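Side-chain contact in cell death-related nuclease 4 (Caenorhabditis elegans, PDB 5DK5), which degrades RNA and DNA from the 3' end as a DEDDh-family exonuclease and takes part in apoptotic DNA degradation: residues B[91-94]-B[95-99]. Residues are numbered along the deposited sequence; the frame is centred on the assembly and turned at random.
Sequences TADT and FDVVY
Thr94 O accepts a nearly straight bond from Val98 N (3.2 Å, 169° at the hydrogen) and a weak, bent one from Val97 N; together they mark the first turn of helix 95-109. Thr94 occupies the N-cap position of this helix in the RNase H-like exonuclease fold, yet its side chain makes no capping bond. Thr94 OG1 and Asp96 CG each lie between their own backbone N and carbonyl carbon (chi1 54° and 53°), which brings hydroxyl and carboxylate together. Thr94 OG1 is modelled 2.4 Å from Asp96 OD1, too short for an ordinary hydrogen bond, so a bond from hydroxyl to carboxylate is plausible but its geometry is doubtful. On the preceding residue, Asp93 CB rests 3.8 Å from Val97 CB, an aliphatic contact, and Val97 CG1 lies equally close to the carboxylate carbon, Asp93 CG. Inward, the Phe95 ring is buried against Gln133 and Met134 of helix 124-136 and Val41 of strand 41-50, while Val98 meets Phe44 of that strand and Phe62 of strand 55-65, so the inner side of the turn packs between helix and sheet. Val98 CG2 also reaches back to the cap residue, 3.7 Å from Thr94 O.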
loop_
_atom_site.group_PDB
_atom_site.type_symbol
_atom_site.label_atom_id
_atom_site.label_comp_id
_atom_site.label_asym_id
_atom_site.label_seq_id
_atom_site.Cartn_x
_atom_site.Cartn_y
_atom_site.Cartn_z
ATOM N N THR B 91 1.234 7.668 14.041
ATOM C CA THR B 91 1.419 7.873 15.475
ATOM C C THR B 91 0.583 6.905 16.315
ATOM O O THR B 91 0.504 7.043 17.537
ATOM C CB THR B 91 1.053 9.313 15.879
ATOM O OG1 THR B 91 -0.292 9.601 15.472
ATOM C CG2 THR B 91 2.004 10.307 15.231
ATOM N N ALA B 92 -0.033 5.925 15.660
ATOM C CA ALA B 92 -0.938 4.998 16.337
ATOM C C ALA B 92 -0.205 3.749 16.811
ATOM O O ALA B 92 0.936 3.503 16.420
ATOM C CB ALA B 92 -2.080 4.614 15.410
ATOM N N ASP B 93 -0.862 2.970 17.665
ATOM C CA ASP B 93 -0.330 1.677 18.080
ATOM C C ASP B 93 -0.775 0.597 17.097
ATOM O O ASP B 93 -1.753 0.776 16.371
ATOM C CB ASP B 93 -0.788 1.324 19.497
ATOM C CG ASP B 93 -0.199 2.243 20.552
ATOM O OD1 ASP B 93 1.027 2.173 20.782
ATOM O OD2 ASP B 93 -0.961 3.022 21.165
ATOM N N THR B 94 -0.051 -0.518 17.069
ATOM C CA THR B 94 -0.449 -1.662 16.257
ATOM C C THR B 94 -1.678 -2.324 16.869
ATOM O O THR B 94 -2.014 -2.068 18.025
ATOM C CB THR B 94 0.682 -2.692 16.132
ATOM O OG1 THR B 94 1.139 -3.063 17.437
ATOM C CG2 THR B 94 1.838 -2.110 15.338
ATOM N N PHE B 95 -2.337 -3.181 16.093
ATOM C CA PHE B 95 -3.629 -3.740 16.484
ATOM C C PHE B 95 -3.591 -4.515 17.799
ATOM O O PHE B 95 -4.553 -4.482 18.568
ATOM C CB PHE B 95 -4.164 -4.657 15.382
ATOM C CG PHE B 95 -5.498 -5.269 15.707
ATOM C CD1 PHE B 95 -6.666 -4.547 15.529
ATOM C CD2 PHE B 95 -5.584 -6.562 16.196
ATOM C CE1 PHE B 95 -7.891 -5.105 15.828
ATOM C CE2 PHE B 95 -6.807 -7.123 16.497
ATOM C CZ PHE B 95 -7.962 -6.393 16.313
ATOM N N ASP B 96 -2.492 -5.217 18.054
ATOM C CA ASP B 96 -2.383 -6.029 19.260
ATOM C C ASP B 96 -2.472 -5.165 20.516
ATOM O O ASP B 96 -3.078 -5.565 21.511
ATOM C CB ASP B 96 -1.077 -6.828 19.258
ATOM C CG ASP B 96 0.145 -5.958 19.040
ATOM O OD1 ASP B 96 0.084 -5.035 18.200
ATOM O OD2 ASP B 96 1.169 -6.203 19.712
ATOM N N VAL B 97 -1.881 -3.977 20.463
ATOM C CA VAL B 97 -1.928 -3.052 21.588
ATOM C C VAL B 97 -3.329 -2.470 21.750
ATOM O O VAL B 97 -3.872 -2.433 22.853
ATOM C CB VAL B 97 -0.922 -1.904 21.410
ATOM C CG1 VAL B 97 -1.013 -0.911 22.571
ATOM C CG2 VAL B 97 0.489 -2.456 21.292
ATOM N N VAL B 98 -3.907 -2.018 20.644
ATOM C CA VAL B 98 -5.228 -1.404 20.668
ATOM C C VAL B 98 -6.291 -2.413 21.085
ATOM O O VAL B 98 -7.238 -2.069 21.791
ATOM C CB VAL B 98 -5.592 -0.814 19.297
ATOM C CG1 VAL B 98 -7.031 -0.317 19.279
ATOM C CG2 VAL B 98 -4.638 0.320 18.950
ATOM N N TYR B 99 -6.136 -3.657 20.641
ATOM C CA TYR B 99 -7.070 -4.711 21.019
ATOM C C TYR B 99 -6.977 -4.999 22.512
ATOM O O TYR B 99 -7.979 -5.295 23.158
ATOM C CB TYR B 99 -6.809 -5.992 20.226
ATOM C CG TYR B 99 -7.738 -7.123 20.613
ATOM C CD1 TYR B 99 -9.068 -7.122 20.216
ATOM C CD2 TYR B 99 -7.288 -8.185 21.388
ATOM C CE1 TYR B 99 -9.923 -8.149 20.578
ATOM C CE2 TYR B 99 -8.134 -9.217 21.749
ATOM C CZ TYR B 99 -9.449 -9.193 21.341
ATOM O OH TYR B 99 -10.293 -10.219 21.700
#